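Local coordinates for protein Baccell_00875 (Bacteroides cellulosilyticus DSM 14838, PDB 5NO8) that probably acts as a polysaccharide lyase that removes the L-rhamnose caps linked to glucuronic acid on complex arabinogalactan proteins, at residues N199-E204 with A219-D224; G195-Y200 with L235-F240. All blocks are in the same frame, centred on the assembly; numbering follows the deposited sequence.

Both contacts start from the same part of the chain, which reaches residues 219-224 in contact 1 and, further along the sequence, residues 235-240 in contact 2. Their centres lie about 11 Å apart, and they share Asn199 and Tyr200. Strands 199-203 and 217-221 of contact 1 are neighbours in a mixed sheet, where strand 664-665, near the C-terminus, pairs in parallel with 199-203. Strand 232-242 of contact 2 belongs instead to an antiparallel sheet, as does strand 187-194, from which residues 195-198 lead out. The two contacts also touch: Arg198 N lies 2.8 Å from Asp221 O, probably as a hydrogen bond. Together they show how one connection passes between two sheets of this lyase.

Contact 1 of 2, residues N199-E204 with A219-D224; sequences NYEIWE and ALDLPD
Glu201 and Asp221 bring their carboxylates together on one face of an antiparallel strand pair, 199-203 with 217-221, within a mixed beta sheet. Glu201 OE2 lies 2.6 Å from Asp221 OD1, the side chains crossing at about a right angle with their carboxylate planes 34° apart. Glu201 has CG beside its backbone N (chi1 -71°) and runs on extended, which carries its carboxylate over to Asp221. On the same face, Ala219 CB lies 3.9 Å from Trp203 NE1, at the indole edge and near the ring plane. Tyr76 OH ties this side together, hydrogen-bonding both Trp203 NE1 and Glu201 OE2. An alanine in place of Glu201 would probably leave Tyr76 without its carboxylate partner and the Asp221 carboxylate freer to turn.

The other face carries Tyr200, whose CB packs against Leu220 CD2 at 3.9 Å; its ring leads away, and OH bonds to Asp608.

Between these two faces the backbones pair. Glu201 N donates to Ala219 O (2.8 Å), and Ala219 N returns a bond to Glu201 O at 3.0 Å. Asp221 N reaches Asn199 O at 2.9 Å. Asn199 also folds its amide back on the chain: Asn199 OD1 receives Tyr200 N at 2.8 Å on a lone pair in the carbonyl plane.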
loop_
_atom_site.group_PDB
_atom_site.type_symbol
_atom_site.label_atom_id
_atom_site.label_comp_id
_atom_site.label_asym_id
_atom_site.label_seq_id
_atom_site.Cartn_x
_atom_site.Cartn_y
_atom_site.Cartn_z
ATOM N N ASN A 199 -6.093 10.473 -12.406
ATOM C CA ASN A 199 -6.249 9.970 -11.052
ATOM C C ASN A 199 -7.222 8.805 -11.066
ATOM O O ASN A 199 -7.626 8.344 -12.125
ATOM C CB ASN A 199 -6.775 11.081 -10.113
ATOM C CG ASN A 199 -6.118 11.020 -8.752
ATOM O OD1 ASN A 199 -5.970 9.944 -8.207
ATOM N ND2 ASN A 199 -5.692 12.185 -8.218
ATOM N N TYR A 200 -7.542 8.285 -9.900
ATOM C CA TYR A 200 -8.620 7.320 -9.795
ATOM C C TYR A 200 -9.419 7.528 -8.519
ATOM O O TYR A 200 -8.964 8.155 -7.578
ATOM C CB TYR A 200 -8.106 5.885 -9.894
ATOM C CG TYR A 200 -7.297 5.416 -8.696
ATOM C CD1 TYR A 200 -5.947 5.704 -8.609
ATOM C CD2 TYR A 200 -7.886 4.685 -7.660
ATOM C CE1 TYR A 200 -5.190 5.261 -7.551
ATOM C CE2 TYR A 200 -7.133 4.232 -6.574
ATOM C CZ TYR A 200 -5.786 4.551 -6.519
ATOM O OH TYR A 200 -4.979 4.137 -5.479
ATOM N N GLU A 201 -10.624 6.979 -8.523
ATOM C CA GLU A 201 -11.506 7.022 -7.387
ATOM C C GLU A 201 -11.880 5.625 -6.989
ATOM O O GLU A 201 -11.784 4.693 -7.783
ATOM C CB GLU A 201 -12.781 7.768 -7.732
ATOM C CG GLU A 201 -12.574 9.248 -7.908
ATOM C CD GLU A 201 -13.821 9.931 -8.429
ATOM O OE1 GLU A 201 -14.717 10.194 -7.604
ATOM O OE2 GLU A 201 -13.912 10.165 -9.664
ATOM N N ILE A 202 -12.338 5.508 -5.756
ATOM C CA ILE A 202 -12.803 4.245 -5.214
ATOM C C ILE A 202 -14.255 4.452 -4.812
ATOM O O ILE A 202 -14.600 5.439 -4.139
ATOM C CB ILE A 202 -11.966 3.789 -3.985
ATOM C CG1 ILE A 202 -10.532 3.460 -4.370
ATOM C CG2 ILE A 202 -12.592 2.576 -3.282
ATOM C CD1 ILE A 202 -10.353 2.275 -5.273
ATOM N N TRP A 203 -15.094 3.493 -5.196
ATOM C CA TRP A 203 -16.502 3.486 -4.821
ATOM C C TRP A 203 -16.839 2.209 -4.050
ATOM O O TRP A 203 -16.155 1.202 -4.204
ATOM C CB TRP A 203 -17.407 3.603 -6.068
ATOM C CG TRP A 203 -17.233 4.862 -6.799
ATOM C CD1 TRP A 203 -16.431 5.080 -7.872
ATOM C CD2 TRP A 203 -17.839 6.097 -6.494
ATOM N NE1 TRP A 203 -16.526 6.387 -8.274
ATOM C CE2 TRP A 203 -17.370 7.041 -7.433
ATOM C CE3 TRP A 203 -18.754 6.506 -5.521
ATOM C CZ2 TRP A 203 -17.792 8.375 -7.432
ATOM C CZ3 TRP A 203 -19.138 7.815 -5.490
ATOM C CH2 TRP A 203 -18.670 8.742 -6.452
ATOM N N GLU A 204 -17.886 2.295 -3.224
ATOM C CA GLU A 204 -18.461 1.151 -2.474
ATOM C C GLU A 204 -17.539 0.561 -1.390
ATOM O O GLU A 204 -17.258 -0.652 -1.330
ATOM C CB GLU A 204 -18.959 0.069 -3.421
ATOM C CG GLU A 204 -19.983 0.548 -4.436
ATOM C CD GLU A 204 -21.276 1.014 -3.779
ATOM O OE1 GLU A 204 -21.607 0.504 -2.691
ATOM O OE2 GLU A 204 -21.958 1.902 -4.322
ATOM N N ALA A 219 -12.692 3.614 -10.392
ATOM C CA ALA A 219 -13.039 4.470 -11.516
ATOM C C ALA A 219 -11.797 5.266 -11.928
ATOM O O ALA A 219 -11.159 5.884 -11.088
ATOM C CB ALA A 219 -14.169 5.425 -11.163
ATOM N N LEU A 220 -11.432 5.203 -13.194
ATOM C CA LEU A 220 -10.277 5.960 -13.688
ATOM C C LEU A 220 -10.736 7.365 -14.116
ATOM O O LEU A 220 -11.647 7.497 -14.952
ATOM C CB LEU A 220 -9.604 5.208 -14.833
ATOM C CG LEU A 220 -9.068 3.815 -14.470
ATOM C CD1 LEU A 220 -8.308 3.240 -15.635
ATOM C CD2 LEU A 220 -8.175 3.777 -13.224
ATOM N N ASP A 221 -10.084 8.395 -13.571
ATOM C CA ASP A 221 -10.433 9.779 -13.848
ATOM C C ASP A 221 -9.702 10.345 -15.049
ATOM O O ASP A 221 -8.481 10.299 -15.117
ATOM C CB ASP A 221 -10.125 10.672 -12.646
ATOM C CG ASP A 221 -10.907 10.293 -11.413
ATOM O OD1 ASP A 221 -12.144 10.116 -11.515
ATOM O OD2 ASP A 221 -10.301 10.182 -10.334
ATOM N N LEU A 222 -10.464 10.892 -15.977
ATOM C CA LEU A 222 -9.943 11.622 -17.108
ATOM C C LEU A 222 -9.609 13.045 -16.633
ATOM O O LEU A 222 -10.063 13.476 -15.551
ATOM C CB LEU A 222 -10.996 11.689 -18.241
ATOM C CG LEU A 222 -11.144 10.426 -19.070
ATOM C CD1 LEU A 222 -11.696 9.268 -18.268
ATOM C CD2 LEU A 222 -12.003 10.709 -20.314
ATOM N N PRO A 223 -8.838 13.794 -17.439
ATOM C CA PRO A 223 -8.693 15.203 -17.124
ATOM C C PRO A 223 -10.035 15.925 -17.104
ATOM O O PRO A 223 -10.978 15.510 -17.806
ATOM C CB PRO A 223 -7.818 15.744 -18.276
ATOM C CG PRO A 223 -7.184 14.526 -18.870
ATOM C CD PRO A 223 -8.205 13.456 -18.726
ATOM N N ASP A 224 -10.130 16.994 -16.318
ATOM C CA ASP A 224 -11.257 17.898 -16.472
ATOM C C ASP A 224 -11.163 18.521 -17.875
ATOM O O ASP A 224 -10.067 18.768 -18.374
ATOM C CB ASP A 224 -11.280 18.941 -15.362
ATOM C CG ASP A 224 -11.610 18.336 -13.973
ATOM O OD1 ASP A 224 -12.263 17.259 -13.799
ATOM O OD2 ASP A 224 -11.235 19.004 -12.984
#

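Contact 2 of 2, residues G195-Y200 with L235-F240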
loop_
_atom_site.group_PDB
_atom_site.type_symbol
_atom_site.label_atom_id
_atom_site.label_comp_id
_atom_site.label_asym_id
_atom_site.label_seq_id
_atom_site.Cartn_x
_atom_site.Cartn_y
_atom_site.Cartn_z
ATOM N N GLY A 195 -5.209 10.149 -25.182
ATOM C CA GLY A 195 -5.756 10.858 -24.022
ATOM C C GLY A 195 -4.953 10.544 -22.767
ATOM O O GLY A 195 -3.767 10.204 -22.853
ATOM N N ALA A 196 -5.583 10.684 -21.614
ATOM C CA ALA A 196 -4.881 10.614 -20.334
ATOM C C ALA A 196 -5.774 10.170 -19.197
ATOM O O ALA A 196 -6.996 10.358 -19.237
ATOM C CB ALA A 196 -4.263 11.961 -20.011
ATOM N N ILE A 197 -5.146 9.590 -18.182
ATOM C CA ILE A 197 -5.804 9.314 -16.911
ATOM C C ILE A 197 -5.014 10.077 -15.851
ATOM O O ILE A 197 -3.795 9.900 -15.710
ATOM C CB ILE A 197 -5.878 7.808 -16.591
ATOM C CG1 ILE A 197 -6.785 7.076 -17.577
ATOM C CG2 ILE A 197 -6.347 7.548 -15.152
ATOM C CD1 ILE A 197 -8.225 7.548 -17.583
ATOM N N ARG A 198 -5.710 10.950 -15.132
ATOM C CA ARG A 198 -5.081 11.839 -14.156
ATOM C C ARG A 198 -5.146 11.355 -12.714
ATOM O O ARG A 198 -4.404 11.829 -11.869
ATOM C CB ARG A 198 -5.661 13.246 -14.244
ATOM C CG ARG A 198 -7.078 13.328 -13.727
ATOM C CD ARG A 198 -7.531 14.674 -13.196
ATOM N NE ARG A 198 -8.995 14.587 -12.984
ATOM C CZ ARG A 198 -9.620 14.308 -11.832
ATOM N NH1 ARG A 198 -8.955 14.124 -10.688
ATOM N NH2 ARG A 198 -10.968 14.229 -11.807
ATOM N N ASN A 199 -6.093 10.473 -12.406
ATOM C CA ASN A 199 -6.249 9.970 -11.052
ATOM C C ASN A 199 -7.222 8.805 -11.066
ATOM O O ASN A 199 -7.626 8.344 -12.125
ATOM C CB ASN A 199 -6.775 11.081 -10.113
ATOM C CG ASN A 199 -6.118 11.020 -8.752
ATOM O OD1 ASN A 199 -5.970 9.944 -8.207
ATOM N ND2 ASN A 199 -5.692 12.185 -8.218
ATOM N N TYR A 200 -7.542 8.285 -9.900
ATOM C CA TYR A 200 -8.620 7.320 -9.795
ATOM C C TYR A 200 -9.419 7.528 -8.519
ATOM O O TYR A 200 -8.964 8.155 -7.578
ATOM C CB TYR A 200 -8.106 5.885 -9.894
ATOM C CG TYR A 200 -7.297 5.416 -8.696
ATOM C CD1 TYR A 200 -5.947 5.704 -8.609
ATOM C CD2 TYR A 200 -7.886 4.685 -7.660
ATOM C CE1 TYR A 200 -5.190 5.261 -7.551
ATOM C CE2 TYR A 200 -7.133 4.232 -6.574
ATOM C CZ TYR A 200 -5.786 4.551 -6.519
ATOM O OH TYR A 200 -4.979 4.137 -5.479
ATOM N N LEU A 235 -10.153 9.088 -25.494
ATOM C CA LEU A 235 -9.340 8.253 -24.629
ATOM C C LEU A 235 -9.315 6.878 -25.286
ATOM O O LEU A 235 -10.363 6.346 -25.651
ATOM C CB LEU A 235 -9.978 8.159 -23.279
ATOM C CG LEU A 235 -9.428 7.118 -22.308
ATOM C CD1 LEU A 235 -8.092 7.564 -21.756
ATOM C CD2 LEU A 235 -10.431 6.828 -21.209
ATOM N N GLU A 236 -8.122 6.289 -25.373
ATOM C CA GLU A 236 -7.988 4.962 -25.903
ATOM C C GLU A 236 -7.067 4.161 -24.984
ATOM O O GLU A 236 -6.062 4.670 -24.496
ATOM C CB GLU A 236 -7.417 5.031 -27.318
ATOM C CG GLU A 236 -7.227 3.686 -27.988
ATOM C CD GLU A 236 -6.451 3.784 -29.296
ATOM O OE1 GLU A 236 -7.097 3.625 -30.349
ATOM O OE2 GLU A 236 -5.216 4.036 -29.278
ATOM N N TRP A 237 -7.386 2.901 -24.775
ATOM C CA TRP A 237 -6.441 2.036 -24.110
ATOM C C TRP A 237 -6.463 0.645 -24.706
ATOM O O TRP A 237 -7.416 0.293 -25.404
ATOM C CB TRP A 237 -6.682 2.004 -22.615
ATOM C CG TRP A 237 -8.084 1.626 -22.127
ATOM C CD1 TRP A 237 -8.870 0.593 -22.544
ATOM C CD2 TRP A 237 -8.812 2.272 -21.080
ATOM N NE1 TRP A 237 -10.040 0.570 -21.848
ATOM C CE2 TRP A 237 -10.033 1.588 -20.935
ATOM C CE3 TRP A 237 -8.537 3.340 -20.232
ATOM C CZ2 TRP A 237 -10.979 1.943 -19.977
ATOM C CZ3 TRP A 237 -9.496 3.705 -19.284
ATOM C CH2 TRP A 237 -10.692 3.016 -19.179
ATOM N N HIS A 238 -5.395 -0.104 -24.426
ATOM C CA HIS A 238 -5.259 -1.501 -24.813
ATOM C C HIS A 238 -5.272 -2.335 -23.542
ATOM O O HIS A 238 -4.543 -1.997 -22.605
ATOM C CB HIS A 238 -3.926 -1.727 -25.460
ATOM C CG HIS A 238 -3.808 -1.167 -26.829
ATOM N ND1 HIS A 238 -3.265 -1.887 -27.865
ATOM C CD2 HIS A 238 -4.161 0.032 -27.345
ATOM C CE1 HIS A 238 -3.273 -1.152 -28.967
ATOM N NE2 HIS A 238 -3.795 0.025 -28.675
ATOM N N VAL A 239 -6.091 -3.391 -23.525
ATOM C CA VAL A 239 -6.165 -4.366 -22.452
ATOM C C VAL A 239 -5.657 -5.695 -22.981
ATOM O O VAL A 239 -6.049 -6.126 -24.059
ATOM C CB VAL A 239 -7.594 -4.489 -21.920
ATOM C CG1 VAL A 239 -7.667 -5.555 -20.840
ATOM C CG2 VAL A 239 -8.060 -3.146 -21.392
ATOM N N PHE A 240 -4.714 -6.307 -22.271
ATOM C CA PHE A 240 -3.953 -7.419 -22.865
ATOM C C PHE A 240 -3.361 -8.323 -21.794
ATOM O O PHE A 240 -3.095 -7.910 -20.671
ATOM C CB PHE A 240 -2.796 -6.895 -23.728
ATOM C CG PHE A 240 -1.866 -5.972 -22.982
ATOM C CD1 PHE A 240 -2.139 -4.596 -22.927
ATOM C CD2 PHE A 240 -0.739 -6.452 -22.324
ATOM C CE1 PHE A 240 -1.304 -3.735 -22.241
ATOM C CE2 PHE A 240 0.099 -5.583 -21.619
ATOM C CZ PHE A 240 -0.181 -4.226 -21.580
#
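A connecting loop, residues 195-198, leaves strand 187-194 of the antiparallel sheet and crosses to strand 199-203 of the mixed sheet. On the way the backbone of Gly195 and Ala196 and the side chain of Ile197 meet Leu235 of strand 232-242, and Ile197 also meets Trp237. No hydrogen bond joins the two segments. Leu235 CD1 is the atom that touches all three loop residues. With CG anti to the backbone N (chi1 169°), Leu235 turns this methyl to the loop, and Leu235 CD1 lies 3.9 Å from Ala196 O. That carbonyl oxygen is buried here without a polar partner in the model. Leu235 CD1 meets Ile197 CD1 at 4.2 Å, the two side chains crossing at a slant. Ile197 CG1 stands beside its own N (chi1 -66°), and Ile197 CD1 at the end of that branch also comes to the edge of the Trp237 indole, near the ring plane, 4.4 Å from Trp237 CZ3. The indole is fixed from elsewhere: NE1 hydrogen-bonds Glu125 OE1, and Tyr127 meets the ring edge-to-face. At the start of the loop, Gly195 comes so close to Leu235 that a beta carbon would sit only 3.2 Å from Leu235 CA, and the positive phi of Gly195 (72°) also suits a residue without a side chain. Ile197 further touches Leu220, and Leu220 and Leu222 reach Trp237 and Leu235 between the two sheets. Such an apolar layer, with a loop crossing from one sheet to the other, is consistent with a beta-sandwich core.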